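Local structure of separin (Saccharomyces cerevisiae, 5U1T) at residues Asp1531-Asp1536 against Tyr1579-Ala1584; Asp1221-Met1226 against Cys1575-Leu1580; Gln523-Ile528 against His551-Tyr556; Gly534-Asp539 against Ile562-Asn567. The protein cleaves the cohesin subunit MCD1/SCC1 at the onset of anaphase as a caspase-like cysteine protease, and is held inactive by securin for most of the cell cycle. All coordinates share one frame; numbering follows the deposited sequence.

Interaction 1. Residues Asp1531-Asp1536 against Tyr1579-Ala1584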
# COMPACT_ATOMS: atom_id res chain seq x y z
N ASP A 1531 -23.23 -17.70 35.97
CA ASP A 1531 -24.26 -18.69 35.67
C ASP A 1531 -24.92 -19.16 36.95
O ASP A 1531 -24.26 -19.32 37.98
CB ASP A 1531 -23.70 -19.90 34.92
CG ASP A 1531 -22.95 -19.53 33.64
OD1 ASP A 1531 -23.20 -18.44 33.08
OD2 ASP A 1531 -22.11 -20.35 33.21
N VAL A 1532 -26.23 -19.37 36.87
CA VAL A 1532 -27.01 -19.84 38.00
C VAL A 1532 -27.78 -21.12 37.64
O VAL A 1532 -28.04 -21.35 36.47
CB VAL A 1532 -27.99 -18.77 38.45
CG1 VAL A 1532 -27.23 -17.61 39.05
CG2 VAL A 1532 -28.82 -18.30 37.27
N THR A 1533 -28.11 -21.94 38.62
CA THR A 1533 -28.78 -23.21 38.34
C THR A 1533 -30.29 -23.11 38.61
O THR A 1533 -30.72 -22.34 39.48
CB THR A 1533 -28.16 -24.36 39.16
OG1 THR A 1533 -28.35 -24.12 40.57
CG2 THR A 1533 -26.68 -24.50 38.85
N ASP A 1534 -31.09 -23.90 37.90
CA ASP A 1534 -32.49 -23.51 37.66
C ASP A 1534 -33.42 -23.56 38.87
O ASP A 1534 -34.18 -22.61 39.07
CB ASP A 1534 -33.07 -24.33 36.48
CG ASP A 1534 -33.60 -25.70 36.89
OD1 ASP A 1534 -32.80 -26.63 37.12
OD2 ASP A 1534 -34.84 -25.88 36.92
N LYS A 1535 -33.38 -24.61 39.69
CA LYS A 1535 -34.30 -24.67 40.83
C LYS A 1535 -34.12 -23.49 41.79
O LYS A 1535 -35.10 -22.87 42.21
CB LYS A 1535 -34.15 -25.98 41.62
CG LYS A 1535 -34.59 -27.20 40.86
CD LYS A 1535 -34.41 -28.46 41.66
CE LYS A 1535 -35.38 -29.51 41.16
NZ LYS A 1535 -36.77 -28.98 41.30
N ASP A 1536 -32.87 -23.18 42.13
CA ASP A 1536 -32.57 -22.12 43.09
C ASP A 1536 -32.91 -20.73 42.57
O ASP A 1536 -33.45 -19.89 43.30
CB ASP A 1536 -31.09 -22.17 43.46
CG ASP A 1536 -30.88 -22.62 44.87
OD1 ASP A 1536 -31.86 -23.05 45.52
OD2 ASP A 1536 -29.72 -22.52 45.33
N TYR A 1579 -24.55 -18.21 48.06
CA TYR A 1579 -23.64 -17.33 47.33
C TYR A 1579 -23.56 -17.67 45.84
O TYR A 1579 -23.81 -16.79 45.03
CB TYR A 1579 -22.24 -17.36 47.97
CG TYR A 1579 -22.29 -16.90 49.40
CD1 TYR A 1579 -22.58 -17.79 50.42
CD2 TYR A 1579 -22.11 -15.56 49.73
CE1 TYR A 1579 -22.67 -17.38 51.72
CE2 TYR A 1579 -22.18 -15.13 51.04
CZ TYR A 1579 -22.46 -16.05 52.03
OH TYR A 1579 -22.54 -15.67 53.35
N LEU A 1580 -23.23 -18.90 45.48
CA LEU A 1580 -23.12 -19.26 44.05
C LEU A 1580 -24.37 -18.86 43.26
O LEU A 1580 -24.26 -18.44 42.11
CB LEU A 1580 -22.86 -20.76 43.86
CG LEU A 1580 -21.45 -21.33 44.07
CD1 LEU A 1580 -21.36 -22.74 43.52
CD2 LEU A 1580 -20.36 -20.44 43.47
N ASN A 1581 -25.54 -18.96 43.88
CA ASN A 1581 -26.78 -18.53 43.24
C ASN A 1581 -27.32 -17.21 43.79
O ASN A 1581 -27.60 -16.28 43.02
CB ASN A 1581 -27.83 -19.63 43.37
CG ASN A 1581 -27.67 -20.71 42.32
OD1 ASN A 1581 -27.48 -20.42 41.14
ND2 ASN A 1581 -27.73 -21.97 42.74
N GLY A 1582 -27.45 -17.11 45.12
CA GLY A 1582 -28.00 -15.94 45.79
C GLY A 1582 -27.24 -14.61 45.65
O GLY A 1582 -27.84 -13.54 45.77
N ALA A 1583 -25.93 -14.68 45.41
CA ALA A 1583 -25.12 -13.47 45.26
C ALA A 1583 -25.04 -13.03 43.81
O ALA A 1583 -24.47 -11.98 43.49
CB ALA A 1583 -23.71 -13.69 45.81
N ALA A 1584 -25.62 -13.84 42.93
CA ALA A 1584 -25.53 -13.62 41.50
C ALA A 1584 -26.39 -12.45 40.99
O ALA A 1584 -25.93 -11.68 40.15
CB ALA A 1584 -25.91 -14.90 40.77

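Interaction 2. Residues Asp1221-Met1226 against Cys1575-Leu1580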
# COMPACT_ATOMS: atom_id res chain seq x y z
N ASP A 1221 -19.09 -26.64 47.88
CA ASP A 1221 -17.72 -26.29 48.17
C ASP A 1221 -17.32 -24.97 47.54
O ASP A 1221 -16.59 -24.16 48.12
CB ASP A 1221 -16.79 -27.38 47.68
CG ASP A 1221 -15.50 -27.36 48.40
OD1 ASP A 1221 -14.59 -26.62 47.97
OD2 ASP A 1221 -15.40 -28.08 49.41
N LEU A 1222 -17.78 -24.77 46.32
CA LEU A 1222 -17.59 -23.53 45.61
C LEU A 1222 -18.31 -22.40 46.33
O LEU A 1222 -17.82 -21.28 46.39
CB LEU A 1222 -18.08 -23.66 44.16
CG LEU A 1222 -17.12 -24.38 43.22
CD1 LEU A 1222 -17.79 -24.73 41.89
CD2 LEU A 1222 -15.90 -23.50 42.99
N ASP A 1223 -19.48 -22.72 46.89
CA ASP A 1223 -20.27 -21.74 47.62
C ASP A 1223 -19.53 -21.30 48.89
O ASP A 1223 -19.53 -20.11 49.21
CB ASP A 1223 -21.65 -22.30 47.97
CG ASP A 1223 -22.59 -21.25 48.57
OD1 ASP A 1223 -23.16 -20.44 47.82
OD2 ASP A 1223 -22.79 -21.26 49.81
N LYS A 1224 -18.88 -22.23 49.58
CA LYS A 1224 -18.17 -21.88 50.81
C LYS A 1224 -16.91 -21.08 50.51
O LYS A 1224 -16.57 -20.15 51.26
CB LYS A 1224 -17.79 -23.11 51.64
CG LYS A 1224 -17.14 -22.76 53.00
CD LYS A 1224 -16.77 -24.03 53.79
CE LYS A 1224 -16.34 -23.73 55.25
NZ LYS A 1224 -16.80 -24.77 56.29
N ARG A 1225 -16.22 -21.44 49.43
CA ARG A 1225 -15.04 -20.71 49.02
C ARG A 1225 -15.39 -19.25 48.74
O ARG A 1225 -14.65 -18.35 49.14
CB ARG A 1225 -14.41 -21.35 47.79
CG ARG A 1225 -13.72 -22.65 48.08
CD ARG A 1225 -13.20 -23.29 46.79
NE ARG A 1225 -12.59 -22.33 45.87
CZ ARG A 1225 -12.18 -22.64 44.63
NH1 ARG A 1225 -12.32 -23.87 44.17
NH2 ARG A 1225 -11.63 -21.71 43.86
N MET A 1226 -16.54 -19.01 48.10
CA MET A 1226 -16.94 -17.64 47.80
C MET A 1226 -17.36 -16.86 49.05
O MET A 1226 -17.00 -15.69 49.21
CB MET A 1226 -18.07 -17.58 46.79
CG MET A 1226 -18.39 -16.14 46.46
SD MET A 1226 -19.58 -15.91 45.14
CE MET A 1226 -18.67 -16.59 43.74
N CYS A 1575 -32.53 -18.98 48.20
CA CYS A 1575 -31.67 -19.90 47.49
C CYS A 1575 -30.97 -20.84 48.43
O CYS A 1575 -30.57 -20.45 49.49
CB CYS A 1575 -30.63 -19.13 46.70
SG CYS A 1575 -31.26 -18.10 45.38
N HIS A 1576 -30.81 -22.09 48.03
CA HIS A 1576 -30.12 -23.05 48.87
C HIS A 1576 -28.65 -22.74 48.88
O HIS A 1576 -28.00 -22.87 49.89
CB HIS A 1576 -30.32 -24.46 48.36
CG HIS A 1576 -31.46 -25.17 49.01
ND1 HIS A 1576 -31.89 -26.41 48.60
CD2 HIS A 1576 -32.25 -24.82 50.05
CE1 HIS A 1576 -32.90 -26.79 49.35
NE2 HIS A 1576 -33.13 -25.85 50.24
N LEU A 1577 -28.11 -22.39 47.73
CA LEU A 1577 -26.72 -22.01 47.67
C LEU A 1577 -26.82 -20.53 47.79
O LEU A 1577 -27.19 -19.84 46.88
CB LEU A 1577 -26.08 -22.44 46.38
CG LEU A 1577 -25.82 -23.94 46.41
CD1 LEU A 1577 -24.74 -24.32 45.44
CD2 LEU A 1577 -25.43 -24.37 47.79
N ARG A 1578 -26.52 -20.02 48.97
CA ARG A 1578 -26.66 -18.60 49.21
C ARG A 1578 -25.69 -17.70 48.48
O ARG A 1578 -25.98 -16.54 48.32
CB ARG A 1578 -26.67 -18.30 50.69
CG ARG A 1578 -27.90 -18.84 51.38
CD ARG A 1578 -27.92 -18.49 52.86
NE ARG A 1578 -29.07 -19.07 53.53
CZ ARG A 1578 -29.27 -19.02 54.84
NH1 ARG A 1578 -30.34 -19.58 55.37
NH2 ARG A 1578 -28.39 -18.40 55.61
N TYR A 1579 -24.55 -18.21 48.06
CA TYR A 1579 -23.64 -17.33 47.33
C TYR A 1579 -23.56 -17.67 45.84
O TYR A 1579 -23.81 -16.79 45.03
CB TYR A 1579 -22.24 -17.36 47.97
CG TYR A 1579 -22.29 -16.90 49.40
CD1 TYR A 1579 -22.58 -17.79 50.42
CD2 TYR A 1579 -22.11 -15.56 49.73
CE1 TYR A 1579 -22.67 -17.38 51.72
CE2 TYR A 1579 -22.18 -15.13 51.04
CZ TYR A 1579 -22.46 -16.05 52.03
OH TYR A 1579 -22.54 -15.67 53.35
N LEU A 1580 -23.23 -18.90 45.48
CA LEU A 1580 -23.12 -19.26 44.05
C LEU A 1580 -24.37 -18.86 43.26
O LEU A 1580 -24.26 -18.44 42.11
CB LEU A 1580 -22.86 -20.76 43.86
CG LEU A 1580 -21.45 -21.33 44.07
CD1 LEU A 1580 -21.36 -22.74 43.52
CD2 LEU A 1580 -20.36 -20.44 43.47

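Interaction 3. Residues Gln523-Ile528 against His551-Tyr556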
# COMPACT_ATOMS: atom_id res chain seq x y z
N GLN A 523 22.01 -18.44 -21.87
CA GLN A 523 21.55 -18.11 -20.52
C GLN A 523 21.11 -16.66 -20.38
O GLN A 523 20.04 -16.39 -19.85
CB GLN A 523 22.63 -18.40 -19.47
CG GLN A 523 22.82 -19.88 -19.12
CD GLN A 523 21.62 -20.52 -18.40
OE1 GLN A 523 21.29 -20.14 -17.27
NE2 GLN A 523 20.97 -21.48 -19.06
N LEU A 524 21.92 -15.72 -20.87
CA LEU A 524 21.63 -14.29 -20.67
C LEU A 524 20.37 -13.86 -21.40
O LEU A 524 19.73 -12.90 -21.00
CB LEU A 524 22.80 -13.42 -21.13
CG LEU A 524 23.99 -13.22 -20.18
CD1 LEU A 524 25.07 -12.43 -20.86
CD2 LEU A 524 23.57 -12.54 -18.89
N SER A 525 20.03 -14.57 -22.48
CA SER A 525 18.82 -14.28 -23.22
C SER A 525 17.61 -14.83 -22.46
O SER A 525 16.55 -14.21 -22.42
CB SER A 525 18.89 -14.88 -24.63
OG SER A 525 19.91 -14.25 -25.38
N ARG A 526 17.79 -16.00 -21.87
CA ARG A 526 16.75 -16.60 -21.05
C ARG A 526 16.53 -15.78 -19.78
O ARG A 526 15.40 -15.70 -19.30
CB ARG A 526 17.12 -18.02 -20.69
CG ARG A 526 17.40 -18.86 -21.90
CD ARG A 526 17.69 -20.27 -21.48
NE ARG A 526 16.54 -20.82 -20.79
CZ ARG A 526 16.55 -21.99 -20.15
NH1 ARG A 526 15.44 -22.40 -19.55
NH2 ARG A 526 17.65 -22.73 -20.11
N MET A 527 17.59 -15.16 -19.27
CA MET A 527 17.49 -14.34 -18.06
C MET A 527 16.67 -13.10 -18.30
O MET A 527 15.85 -12.75 -17.48
CB MET A 527 18.87 -13.95 -17.54
CG MET A 527 19.54 -15.09 -16.81
SD MET A 527 21.22 -14.76 -16.26
CE MET A 527 20.99 -13.61 -14.93
N ILE A 528 16.88 -12.43 -19.43
CA ILE A 528 16.04 -11.29 -19.75
C ILE A 528 14.60 -11.79 -19.88
O ILE A 528 13.68 -11.16 -19.37
CB ILE A 528 16.50 -10.57 -21.02
CG1 ILE A 528 17.85 -9.88 -20.77
CG2 ILE A 528 15.48 -9.52 -21.43
CD1 ILE A 528 18.42 -9.14 -21.96
N HIS A 551 28.69 -12.63 -27.31
CA HIS A 551 27.31 -12.22 -27.15
C HIS A 551 27.23 -10.75 -26.81
O HIS A 551 28.02 -10.29 -25.99
CB HIS A 551 26.63 -13.06 -26.07
CG HIS A 551 25.15 -13.23 -26.27
ND1 HIS A 551 24.30 -12.16 -26.47
CD2 HIS A 551 24.38 -14.34 -26.32
CE1 HIS A 551 23.07 -12.60 -26.63
NE2 HIS A 551 23.09 -13.92 -26.55
N LEU A 552 26.32 -10.01 -27.42
CA LEU A 552 26.14 -8.61 -27.08
C LEU A 552 25.73 -8.50 -25.61
O LEU A 552 26.11 -7.57 -24.90
CB LEU A 552 25.09 -7.93 -27.96
CG LEU A 552 24.82 -6.47 -27.60
CD1 LEU A 552 26.04 -5.63 -27.86
CD2 LEU A 552 23.64 -5.90 -28.34
N LEU A 553 24.97 -9.48 -25.14
CA LEU A 553 24.44 -9.42 -23.79
C LEU A 553 25.55 -9.55 -22.76
O LEU A 553 25.35 -9.26 -21.59
CB LEU A 553 23.37 -10.49 -23.57
CG LEU A 553 22.09 -10.28 -24.37
CD1 LEU A 553 21.06 -11.22 -23.85
CD2 LEU A 553 21.61 -8.85 -24.30
N ASN A 554 26.74 -9.97 -23.18
CA ASN A 554 27.85 -10.06 -22.25
C ASN A 554 28.30 -8.66 -21.81
O ASN A 554 28.98 -8.50 -20.79
CB ASN A 554 29.02 -10.83 -22.88
CG ASN A 554 28.81 -12.34 -22.85
OD1 ASN A 554 28.11 -12.86 -21.96
ND2 ASN A 554 29.41 -13.05 -23.82
N LYS A 555 27.90 -7.66 -22.58
CA LYS A 555 28.22 -6.27 -22.32
C LYS A 555 27.34 -5.72 -21.18
O LYS A 555 27.62 -4.67 -20.59
CB LYS A 555 28.04 -5.48 -23.62
CG LYS A 555 28.41 -4.03 -23.59
CD LYS A 555 28.27 -3.45 -24.99
CE LYS A 555 27.68 -2.06 -24.93
NZ LYS A 555 27.62 -1.38 -26.26
N TYR A 556 26.29 -6.48 -20.86
CA TYR A 556 25.28 -6.07 -19.89
C TYR A 556 25.04 -7.14 -18.85
O TYR A 556 23.99 -7.18 -18.23
CB TYR A 556 23.97 -5.75 -20.59
CG TYR A 556 24.15 -4.70 -21.65
CD1 TYR A 556 24.28 -3.37 -21.30
CD2 TYR A 556 24.22 -5.05 -22.99
CE1 TYR A 556 24.45 -2.39 -22.25
CE2 TYR A 556 24.40 -4.07 -23.97
CZ TYR A 556 24.52 -2.74 -23.59
OH TYR A 556 24.69 -1.74 -24.53

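Interaction 4. Residues Gly534-Asp539 against Ile562-Asn567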
# COMPACT_ATOMS: atom_id res chain seq x y z
N GLY A 534 8.15 -12.82 -15.22
CA GLY A 534 7.87 -13.13 -13.84
C GLY A 534 7.88 -14.62 -13.59
O GLY A 534 7.21 -15.12 -12.69
N ILE A 535 8.64 -15.36 -14.39
CA ILE A 535 8.75 -16.80 -14.22
C ILE A 535 10.21 -17.17 -14.22
O ILE A 535 10.96 -16.72 -15.07
CB ILE A 535 8.02 -17.56 -15.34
CG1 ILE A 535 6.55 -17.14 -15.40
CG2 ILE A 535 8.16 -19.06 -15.14
CD1 ILE A 535 5.75 -17.51 -14.15
N PHE A 536 10.64 -18.00 -13.29
CA PHE A 536 12.06 -18.25 -13.14
C PHE A 536 12.36 -19.75 -13.13
O PHE A 536 12.09 -20.44 -12.16
CB PHE A 536 12.55 -17.51 -11.87
CG PHE A 536 12.23 -16.02 -11.92
CD1 PHE A 536 11.01 -15.54 -11.45
CD2 PHE A 536 13.10 -15.13 -12.53
CE1 PHE A 536 10.69 -14.20 -11.56
CE2 PHE A 536 12.78 -13.77 -12.63
CZ PHE A 536 11.57 -13.32 -12.15
N ASP A 537 12.90 -20.23 -14.25
CA ASP A 537 13.11 -21.67 -14.48
C ASP A 537 14.60 -22.04 -14.66
O ASP A 537 14.93 -23.17 -15.06
CB ASP A 537 12.29 -22.13 -15.72
CG ASP A 537 12.82 -21.54 -17.04
OD1 ASP A 537 13.84 -20.83 -17.02
OD2 ASP A 537 12.21 -21.80 -18.12
N LEU A 538 15.49 -21.08 -14.41
CA LEU A 538 16.92 -21.31 -14.56
C LEU A 538 17.51 -21.94 -13.31
O LEU A 538 17.29 -21.47 -12.22
CB LEU A 538 17.65 -20.01 -14.87
CG LEU A 538 17.20 -19.27 -16.13
CD1 LEU A 538 18.20 -18.18 -16.51
CD2 LEU A 538 17.03 -20.25 -17.29
N ASP A 539 18.27 -23.02 -13.47
CA ASP A 539 18.94 -23.60 -12.33
C ASP A 539 20.01 -22.64 -11.80
O ASP A 539 20.80 -22.11 -12.56
CB ASP A 539 19.55 -24.96 -12.69
CG ASP A 539 20.20 -25.62 -11.49
OD1 ASP A 539 21.36 -25.28 -11.19
OD2 ASP A 539 19.55 -26.46 -10.82
N ILE A 562 21.48 -8.83 -12.02
CA ILE A 562 20.85 -8.28 -10.84
C ILE A 562 19.36 -8.05 -11.09
O ILE A 562 18.57 -8.15 -10.15
CB ILE A 562 21.52 -6.95 -10.35
CG1 ILE A 562 21.27 -5.79 -11.30
CG2 ILE A 562 23.02 -7.13 -10.14
CD1 ILE A 562 22.05 -4.56 -10.88
N VAL A 563 18.95 -7.80 -12.33
CA VAL A 563 17.52 -7.68 -12.64
C VAL A 563 16.87 -9.03 -12.42
O VAL A 563 15.73 -9.13 -11.95
CB VAL A 563 17.24 -7.20 -14.07
CG1 VAL A 563 15.73 -7.35 -14.43
CG2 VAL A 563 17.70 -5.78 -14.25
N TYR A 564 17.61 -10.07 -12.74
CA TYR A 564 17.10 -11.42 -12.60
C TYR A 564 16.96 -11.74 -11.10
O TYR A 564 15.93 -12.25 -10.67
CB TYR A 564 18.01 -12.42 -13.33
CG TYR A 564 17.53 -13.85 -13.24
CD1 TYR A 564 16.58 -14.34 -14.11
CD2 TYR A 564 18.01 -14.69 -12.25
CE1 TYR A 564 16.13 -15.66 -14.01
CE2 TYR A 564 17.57 -15.98 -12.13
CZ TYR A 564 16.63 -16.47 -13.00
OH TYR A 564 16.21 -17.78 -12.85
N LEU A 565 17.98 -11.41 -10.30
CA LEU A 565 17.95 -11.75 -8.88
C LEU A 565 16.86 -10.95 -8.13
O LEU A 565 16.12 -11.52 -7.32
CB LEU A 565 19.32 -11.51 -8.26
CG LEU A 565 20.41 -12.47 -8.75
CD1 LEU A 565 21.74 -12.09 -8.17
CD2 LEU A 565 20.07 -13.87 -8.40
N LEU A 566 16.75 -9.66 -8.41
CA LEU A 566 15.66 -8.87 -7.88
C LEU A 566 14.31 -9.55 -8.10
O LEU A 566 13.55 -9.80 -7.16
CB LEU A 566 15.65 -7.50 -8.51
CG LEU A 566 14.48 -6.67 -7.99
CD1 LEU A 566 14.83 -6.15 -6.62
CD2 LEU A 566 14.10 -5.55 -8.95
N ASN A 567 14.03 -9.85 -9.36
CA ASN A 567 12.74 -10.41 -9.73
C ASN A 567 12.58 -11.84 -9.25
O ASN A 567 11.47 -12.25 -8.93
CB ASN A 567 12.53 -10.31 -11.24
CG ASN A 567 12.13 -8.92 -11.67
OD1 ASN A 567 12.99 -8.07 -11.92
ND2 ASN A 567 10.83 -8.67 -11.77

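Interaction 1. Residues Asp1531-Asp1536 against Tyr1579-Ala1584
N1581 engages T1533 through both ends of its amide. The backbone N of T1533 donates to N1581 OD1 at 3.0 Å, with an N-H...O angle of 156° and the donor tilted from the carbonyl plane. From the other end, N1581 ND2 donates to T1533 OG1 at 3.1 Å, so main chain and side chain of one residue are gripped together and the rotation of the amide is fixed. A weak third bond joins N1581 ND2 to D1536 OD2 at 3.3 Å, the carboxylate standing at 81° to the amide. D1536 has stronger partners in the backbone N atoms of H1576 (to OD1) and L1577 (to OD2), and T1533 OG1 in an acidic side chain of another protein's chain. Without the N1581 amide, as with an alanine here, the N-H of T1533 would probably lose its acceptor and the loop the bonds that tie it to the start of the helix.

Apolar packing is slight: V1532 CG1 lies 3.5 Å from A1584 CB. The type I turn closed by a bond from A1584 N to N1581 O carries N1581 and A1584.

T1533 occupies the N-cap position of helix 1534-1548, and D1531 has its side chain about 4 Å from that of C1497, the active-site cysteine by similarity. Such a strand-to-helix loop beside the site, following strand 1524-1528 of the mixed sheet, fits the clan CD peptidase fold.

Interaction 2. Residues Asp1221-Met1226 against Cys1575-Leu1580
D1223 OD1 takes two successive backbone N-H groups at the bend of the facing loop. Y1579 N lies 2.6 Å from D1223 OD1 and meets its syn lone pair, with an N-H...O angle of 143°. L1580 N, 2.8 Å from the same D1223 OD1, arrives nearly along the C-O axis at a straighter 158°. The side chain extends away from its own backbone N (chi1 -172°), which carries the carboxylate off the helix and into the bend. Two donors on one oxygen would be expected to favour the ionised acid. D1223 OD2 lies at the edge of the Y1579 ring, 3.5 Å from Y1579 CD1. Replacing the carboxylate of D1223 by the methyl of an alanine is likely to leave both N-H groups without their acceptor and the bend freer to shift.

Apolar contacts flank this grip. L1580 CD1 packs on L1222 CB at 3.5 Å, and M1226, its chain bent at chi3, brings SD to 4.1 Å from Y1579 CB and CE to 4.2 Å from L1580 CD2.

Farther out, the loop is positioned by W1530, whose NE1 bonds to L1580 O, and weakly by Q1227 at the Y1579 hydroxyl. Helix 1209-1237 is in turn tied to helix 1180-1198 by the salt bridge of R1225 with E1193, while L1580 also touches S1194. The connection between helix 1564-1571 and strand 1585-1589 thus rests on these two helices, with D1536 of helix 1534-1548 bonded to it as well.

Interaction 3. Residues Gln523-Ile528 against His551-Tyr556
L553 and L524 form the centre of a largely apolar contact. L524 CD1 comes to 3.7 Å from L553 CB: the branch end of L524 lies against the base of L553, whose CB also nears L524 CB. L553 reaches across to the helix: its CD1 touches S525 OG at 3.6 Å and lies 3.9 Å from I528 CD1, the isoleucine and leucine meeting tip to tip. With CG anti to its carbonyl carbon (chi1 -68°), L553 sends both methyls to the helix. L524 CD1 also touches main-chain and side-chain oxygens, at 3.3 Å from both L553 O and N554 OD1. The asparagine crosses L524 at about a right angle, and its ND2 is hydrogen-bonded to the backbone O of D548.

Polar groups border this packing. S525 OG stands 3.4 Å from H551 NE2, and both atoms are hydrogen-bonded to OE1 of E501, which links them through a common acceptor. At the other ring nitrogen, L553 N donates to H551 ND1 at 3.1 Å with an angle of 166°, the donor tilted 27° from the ring plane. With ND1 accepting, NE2 probably carries the proton for E501. The imidazole also stacks on the ring of H65.

The 3-10 segment 552-555 starts right after H551 and leads to Y556, at the N-cap position of helix 557-572. I560 of that helix touches L524 and I528, while L470 of helix 470-485 touches L553 and I528: side-chain packing among helices 470-485, 523-533 and 557-572, as expected of an all-helical domain.

Interaction 4. Residues Gly534-Asp539 against Ile562-Asn567
F536 and Y564 make an offset edge-to-face pair in which the phenylalanine points its edge at the tyrosine face. The ring planes are inclined at 73° and the centroids lie 5.3 Å apart. The touching atoms are F536 CD2 and Y564 CE1, 3.4 Å from each other, so the pair is displaced toward the outer part of the tyrosine ring. The two side chains slide past each other in opposite directions. Y564 CG lies opposite its own backbone N (chi1 -179°), and from there the ring extends off the helix toward the loop, although its CB is not aimed at it.

L538 lies across the plane of the Y564 ring from F536. Its CB is 3.3 Å from Y564 OH and its CD1 4.1 Å from Y564 CE1, which places the tyrosine between two side chains of one loop. That loop joins helix 523-533 to the short helix 540-543: G534, with positive phi, is where the first helix ends, and D539, at the N-cap position of the second, accepts the backbone N-H of E542 at its OD1. Y564 and N567 belong to helix 557-572, so this is offset edge-to-face aromatic packing of an interhelical loop on a later helix of the helical domain.

At the far end of the F536 ring, CZ meets N567 CB at 3.3 Å, and F536 CE1 lies 3.4 Å from the backbone O of N567. The phenylalanine also packs on L568 and S571 of the same helix and on an aromatic side chain of the chain of another protein. M527 of helix 523-533 touches both L538 and Y564.

How the interactions relate
The contacts form two clusters. Interactions 1 and 2 share Y1579 and L1580, with centres 8 Å apart, and D1536 links them: its OD1 and OD2 probably bond H1576 N and L1577 N, each at 2.9 Å. Interaction 1 lies nearer the proposed nucleophile C1497, about 4 Å from it at D1531, whereas L1580 in interaction 2 is about 11 Å away, measured between side chains. Interactions 3 and 4 alternate along the chain, their centres 13 Å apart, and touch where M527 CG lies 3.4 Å from L538 CD1. Centres of interactions 1 and 3 are about 82 Å apart; the clusters' nearest atoms, in interactions 1 and 4, are still about 54 Å apart.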